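Local coordinates for protein capsid (Human calicivirus NLV/Boxer/2001/US, PDB 4RDL) that forms the capsid of a norovirus; its protruding domain, here a dimer, binds Lewis y and probably attaches the virus to host glycans, at residues Val120-Thr125 and Glu167-Leu172; Tyr141-Ala146 and Gly192-Gln197. One frame throughout, in Å; residues are numbered along the deposited sequence.

Contact 1. Residues Val120-Thr125 and Glu167-Leu172; sequences VKINPT and EVVLEL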
loop_
_atom_site.group_PDB
_atom_site.type_symbol
_atom_site.label_atom_id
_atom_site.label_comp_id
_atom_site.label_asym_id
_atom_site.label_seq_id
_atom_site.Cartn_x
_atom_site.Cartn_y
_atom_site.Cartn_z
ATOM N N VAL A 120 8.386 -11.974 7.744
ATOM C CA VAL A 120 7.567 -13.022 8.333
ATOM C C VAL A 120 7.565 -14.248 7.430
ATOM O O VAL A 120 7.596 -14.128 6.199
ATOM C CB VAL A 120 6.105 -12.553 8.544
ATOM C CG1 VAL A 120 6.040 -11.441 9.605
ATOM C CG2 VAL A 120 5.461 -12.099 7.234
ATOM N N LYS A 121 7.528 -15.428 8.040
ATOM C CA LYS A 121 7.259 -16.640 7.276
ATOM C C LYS A 121 5.895 -16.512 6.603
ATOM O O LYS A 121 4.971 -15.917 7.172
ATOM C CB LYS A 121 7.296 -17.865 8.196
ATOM C CG LYS A 121 8.677 -18.140 8.766
ATOM C CD LYS A 121 8.753 -19.511 9.447
ATOM C CE LYS A 121 7.849 -19.575 10.664
ATOM N NZ LYS A 121 8.043 -20.872 11.412
ATOM N N ILE A 122 5.769 -17.041 5.389
ATOM C CA ILE A 122 4.548 -16.838 4.606
ATOM C C ILE A 122 3.860 -18.140 4.156
ATOM O O ILE A 122 2.764 -18.105 3.621
ATOM C CB ILE A 122 4.813 -15.872 3.409
ATOM C CG1 ILE A 122 3.510 -15.262 2.868
ATOM C CG2 ILE A 122 5.642 -16.549 2.323
ATOM C CD1 ILE A 122 2.738 -14.462 3.901
ATOM N N ASN A 123 4.504 -19.282 4.376
ATOM C CA ASN A 123 3.856 -20.567 4.125
ATOM C C ASN A 123 2.805 -20.824 5.205
ATOM O O ASN A 123 3.121 -20.810 6.393
ATOM C CB ASN A 123 4.909 -21.682 4.121
ATOM C CG ASN A 123 4.361 -23.025 3.659
ATOM O OD1 ASN A 123 3.175 -23.307 3.774
ATOM N ND2 ASN A 123 5.249 -23.871 3.157
ATOM N N PRO A 124 1.549 -21.068 4.802
ATOM C CA PRO A 124 0.508 -21.288 5.815
ATOM C C PRO A 124 0.850 -22.401 6.812
ATOM O O PRO A 124 0.434 -22.318 7.969
ATOM C CB PRO A 124 -0.726 -21.669 4.988
ATOM C CG PRO A 124 -0.483 -21.101 3.655
ATOM C CD PRO A 124 1.003 -21.039 3.434
ATOM N N THR A 125 1.595 -23.421 6.392
ATOM C CA THR A 125 1.934 -24.503 7.314
ATOM C C THR A 125 2.918 -24.055 8.391
ATOM O O THR A 125 3.107 -24.746 9.399
ATOM C CB THR A 125 2.502 -25.732 6.577
ATOM O OG1 THR A 125 3.759 -25.397 5.971
ATOM C CG2 THR A 125 1.535 -26.197 5.509
ATOM N N GLU A 167 10.202 -19.939 3.389
ATOM C CA GLU A 167 9.808 -18.816 2.549
ATOM C C GLU A 167 9.306 -17.670 3.409
ATOM O O GLU A 167 8.495 -17.859 4.319
ATOM C CB GLU A 167 8.729 -19.210 1.542
ATOM C CG GLU A 167 8.612 -18.204 0.407
ATOM C CD GLU A 167 7.457 -18.467 -0.528
ATOM O OE1 GLU A 167 6.524 -19.195 -0.141
ATOM O OE2 GLU A 167 7.482 -17.928 -1.657
ATOM N N VAL A 168 9.813 -16.478 3.120
ATOM C CA VAL A 168 9.425 -15.286 3.872
ATOM C C VAL A 168 9.036 -14.151 2.938
ATOM O O VAL A 168 9.431 -14.127 1.772
ATOM C CB VAL A 168 10.565 -14.803 4.820
ATOM C CG1 VAL A 168 10.951 -15.896 5.823
ATOM C CG2 VAL A 168 11.793 -14.324 4.029
ATOM N N VAL A 169 8.243 -13.222 3.462
ATOM C CA VAL A 169 8.066 -11.925 2.825
ATOM C C VAL A 169 8.749 -10.873 3.688
ATOM O O VAL A 169 8.675 -10.914 4.928
ATOM C CB VAL A 169 6.580 -11.593 2.584
ATOM C CG1 VAL A 169 6.009 -12.489 1.502
ATOM C CG2 VAL A 169 5.775 -11.714 3.848
ATOM N N LEU A 170 9.461 -9.966 3.026
ATOM C CA LEU A 170 10.243 -8.943 3.707
ATOM C C LEU A 170 9.708 -7.571 3.343
ATOM O O LEU A 170 9.272 -7.341 2.212
ATOM C CB LEU A 170 11.716 -9.043 3.306
ATOM C CG LEU A 170 12.390 -10.411 3.495
ATOM C CD1 LEU A 170 12.521 -11.132 2.154
ATOM C CD2 LEU A 170 13.751 -10.219 4.127
ATOM N N GLU A 171 9.731 -6.664 4.314
ATOM C CA GLU A 171 9.317 -5.289 4.078
ATOM C C GLU A 171 10.402 -4.338 4.560
ATOM O O GLU A 171 11.089 -4.603 5.546
ATOM C CB GLU A 171 8.002 -4.977 4.781
ATOM C CG GLU A 171 7.419 -3.650 4.307
ATOM C CD GLU A 171 6.368 -3.092 5.233
ATOM O OE1 GLU A 171 5.942 -1.936 4.993
ATOM O OE2 GLU A 171 5.968 -3.802 6.186
ATOM N N LEU A 172 10.553 -3.227 3.856
ATOM C CA LEU A 172 11.558 -2.236 4.202
ATOM C C LEU A 172 11.113 -1.408 5.404
ATOM O O LEU A 172 10.199 -0.594 5.304
ATOM C CB LEU A 172 11.823 -1.330 2.998
ATOM C CG LEU A 172 12.946 -0.313 3.208
ATOM C CD1 LEU A 172 14.283 -1.015 3.460
ATOM C CD2 LEU A 172 13.039 0.616 2.003
HETATM O O HOH W 1 8.385 -22.545 3.887
HETATM O O HOH W 2 7.295 -20.029 5.524
#
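Val-120 and Val-169 form an antiparallel hydrogen-bonded pair: Val-120 N gives to Val-169 O (3.0 Å) and Val-169 N returns a bond to Val-120 O (3.0 Å). Lys-121 and Val-168 follow as a non-hydrogen-bonded pair, their CA atoms 4.3 Å apart. A third bond, Ile-122 N to Glu-167 O (3.0 Å), is tilted 29° from the carbonyl plane, just where strand 113-121 gives way to a loop. Water 2 donates to that same Glu-167 O (2.8 Å) and accepts from Asn-123 N, so one water links Asn-123 N to the carbonyl that also takes the Ile-122 bond.

On one face, Val-120 CG2 meets Val-169 CG2 at 3.4 Å, a tight approach for two methyls. Ile-122 crosses Val-169 at about a right angle, CG1 lying 4.0 Å from its CG1. With CG1 anti to the backbone N (chi1 -161°), Ile-122 lays CG2 alongside the Glu-167 side chain from CB to OE1, crossing it obliquely; that carboxylate is salt-bridged to Arg-74. Met-31 of the second subunit packs on Ile-122 and Val-169. Past the strand end, Asn-123 OD1 accepts from Thr-125 N (3.1 Å), an Asx turn.

Paired backbone polar groups thus back an apolar patch that contributes to the P-dimer interface.

Contact 2. Residues Tyr141-Ala146 and Gly192-Gln197; sequences YDATFA and GSNLTQ
Ser-193 carries the contact, its OG donating to Ala-143 O at 2.6 Å. The residue sits in a turn that starts at Gly-192: Leu-195 N bonds to Gly-192 O (3.1 Å), closing it with Ser-193 and Asn-194 at its centre, and Thr-196 N adds a weak bond to the same oxygen. Within this turn Ser-193 has a positive phi (54°), and its CB points toward 141-146. A chi1 of -178° swings OG away from the serine's own N, beside its carbonyl carbon, and brings it to Ala-143 O. The bond lies in the carbonyl plane on a lone pair, the C=O...OG angle of 114° showing that the donor comes from the side of the carbonyl. The acceptor is part of a type I beta turn from Asp-142 to Phe-145, closed by Phe-145 N to Asp-142 O (2.9 Å), and Ala-143 is the first of its two central residues. Ser-193 CB itself lies 3.8 Å from Ala-146 CB and 3.7 Å from Phe-145 O.

The turn leads into a short, weakly bonded strand about 145-146, at one margin of the sheet that also holds strands 151-154 and 83-89; here Phe-145 packs on Val-152 and Ala-146 on Thr-151. The serine therefore ties the long loop between strands 167-177 and 213-220 to the margin of that sheet. Just before the turn, Tyr-141 OH is hydrogen-bonded to Asp-114, a residue of the glycan pocket.

Asn-194 comes next and reaches back over the turn, its ND2 lying 3.8 Å from Ala-143 CB. Leu-195 instead packs its side chain on Phe-99 and Leu-149.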
loop_
_atom_site.group_PDB
_atom_site.type_symbol
_atom_site.label_atom_id
_atom_site.label_comp_id
_atom_site.label_asym_id
_atom_site.label_seq_id
_atom_site.Cartn_x
_atom_site.Cartn_y
_atom_site.Cartn_z
ATOM N N TYR A 141 24.545 -3.476 -2.220
ATOM C CA TYR A 141 25.875 -3.257 -2.778
ATOM C C TYR A 141 26.702 -4.516 -2.575
ATOM O O TYR A 141 26.266 -5.426 -1.864
ATOM C CB TYR A 141 26.560 -2.029 -2.147
ATOM C CG TYR A 141 26.626 -2.013 -0.631
ATOM C CD1 TYR A 141 27.729 -2.530 0.045
ATOM C CD2 TYR A 141 25.585 -1.468 0.126
ATOM C CE1 TYR A 141 27.798 -2.506 1.430
ATOM C CE2 TYR A 141 25.640 -1.443 1.514
ATOM C CZ TYR A 141 26.751 -1.957 2.158
ATOM O OH TYR A 141 26.822 -1.933 3.530
ATOM N N ASP A 142 27.885 -4.538 -3.199
ATOM C CA ASP A 142 28.784 -5.699 -3.279
ATOM C C ASP A 142 28.268 -6.748 -4.263
ATOM O O ASP A 142 27.080 -6.781 -4.587
ATOM C CB ASP A 142 29.061 -6.330 -1.904
ATOM C CG ASP A 142 29.848 -5.418 -0.987
ATOM O OD1 ASP A 142 30.572 -4.523 -1.485
ATOM O OD2 ASP A 142 29.750 -5.603 0.240
ATOM N N ALA A 143 29.172 -7.597 -4.739
ATOM C CA ALA A 143 28.836 -8.582 -5.762
ATOM C C ALA A 143 27.743 -9.542 -5.297
ATOM O O ALA A 143 27.022 -10.115 -6.115
ATOM C CB ALA A 143 30.077 -9.350 -6.183
ATOM N N THR A 144 27.632 -9.718 -3.981
ATOM C CA THR A 144 26.634 -10.611 -3.402
ATOM C C THR A 144 25.224 -10.007 -3.396
ATOM O O THR A 144 24.255 -10.679 -3.045
ATOM C CB THR A 144 27.023 -11.035 -1.983
ATOM O OG1 THR A 144 27.462 -9.888 -1.243
ATOM C CG2 THR A 144 28.158 -12.046 -2.035
ATOM N N PHE A 145 25.107 -8.734 -3.764
ATOM C CA PHE A 145 23.798 -8.145 -4.034
ATOM C C PHE A 145 23.515 -8.383 -5.515
ATOM O O PHE A 145 24.036 -7.674 -6.376
ATOM C CB PHE A 145 23.790 -6.648 -3.685
ATOM C CG PHE A 145 22.495 -5.946 -4.010
ATOM C CD1 PHE A 145 21.357 -6.164 -3.245
ATOM C CD2 PHE A 145 22.418 -5.065 -5.078
ATOM C CE1 PHE A 145 20.161 -5.516 -3.542
ATOM C CE2 PHE A 145 21.229 -4.411 -5.380
ATOM C CZ PHE A 145 20.095 -4.639 -4.613
ATOM N N ALA A 146 22.712 -9.405 -5.810
ATOM C CA ALA A 146 22.515 -9.835 -7.188
ATOM C C ALA A 146 21.045 -10.170 -7.483
ATOM O O ALA A 146 20.736 -11.250 -7.997
ATOM C CB ALA A 146 23.421 -11.043 -7.497
ATOM N N GLY A 192 22.367 -6.302 -11.313
ATOM C CA GLY A 192 23.009 -7.417 -11.987
ATOM C C GLY A 192 24.405 -7.734 -11.484
ATOM O O GLY A 192 25.154 -8.468 -12.136
ATOM N N SER A 193 24.760 -7.194 -10.322
ATOM C CA SER A 193 26.056 -7.490 -9.717
ATOM C C SER A 193 27.182 -7.190 -10.720
ATOM O O SER A 193 27.120 -6.187 -11.436
ATOM C CB SER A 193 26.086 -8.946 -9.231
ATOM O OG SER A 193 27.310 -9.277 -8.600
ATOM N N ASN A 194 28.202 -8.044 -10.785
ATOM C CA ASN A 194 29.276 -7.846 -11.767
ATOM C C ASN A 194 29.065 -8.640 -13.055
ATOM O O ASN A 194 29.935 -8.655 -13.934
ATOM C CB ASN A 194 30.649 -8.183 -11.174
ATOM C CG ASN A 194 31.021 -7.283 -10.006
ATOM O OD1 ASN A 194 30.533 -6.159 -9.890
ATOM N ND2 ASN A 194 31.891 -7.778 -9.132
ATOM N N LEU A 195 27.907 -9.283 -13.175
ATOM C CA LEU A 195 27.646 -10.175 -14.308
ATOM C C LEU A 195 27.118 -9.437 -15.530
ATOM O O LEU A 195 27.601 -9.633 -16.647
ATOM C CB LEU A 195 26.672 -11.289 -13.915
ATOM C CG LEU A 195 26.275 -12.242 -15.048
ATOM C CD1 LEU A 195 27.496 -12.989 -15.600
ATOM C CD2 LEU A 195 25.211 -13.226 -14.576
ATOM N N THR A 196 26.120 -8.592 -15.319
ATOM C CA THR A 196 25.476 -7.918 -16.435
ATOM C C THR A 196 24.756 -6.664 -15.973
ATOM O O THR A 196 24.406 -6.531 -14.799
ATOM C CB THR A 196 24.461 -8.851 -17.111
ATOM O OG1 THR A 196 23.932 -8.220 -18.282
ATOM C CG2 THR A 196 23.324 -9.183 -16.154
ATOM N N GLN A 197 24.542 -5.728 -16.886
ATOM C CA GLN A 197 23.633 -4.635 -16.591
ATOM C C GLN A 197 22.229 -5.210 -16.643
ATOM O O GLN A 197 21.855 -5.872 -17.614
ATOM C CB GLN A 197 23.769 -3.496 -17.598
ATOM C CG GLN A 197 22.887 -2.303 -17.264
ATOM C CD GLN A 197 22.972 -1.202 -18.300
ATOM O OE1 GLN A 197 23.159 -0.032 -17.965
ATOM N NE2 GLN A 197 22.827 -1.570 -19.568
#

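The two contacts interleave along the chain: 120-125, 141-146, 167-172, then 192-197. Their centres are 24 Å apart and their nearest atoms about 10 Å apart, so they do not touch. Both reach the same antiparallel sheet. Contact 1 joins 167-177 to 113-121, the strand beside outermost 133-139; contact 2 reaches 145-146, outermost at the other end within this chain. Contact 1 also meets the second subunit; contact 2 has no other chain of the assembly touching it. One sheet thus offers a dimer-facing part at contact 1, while contact 2 attaches the 192-197 loop to its far margin, away from the second subunit.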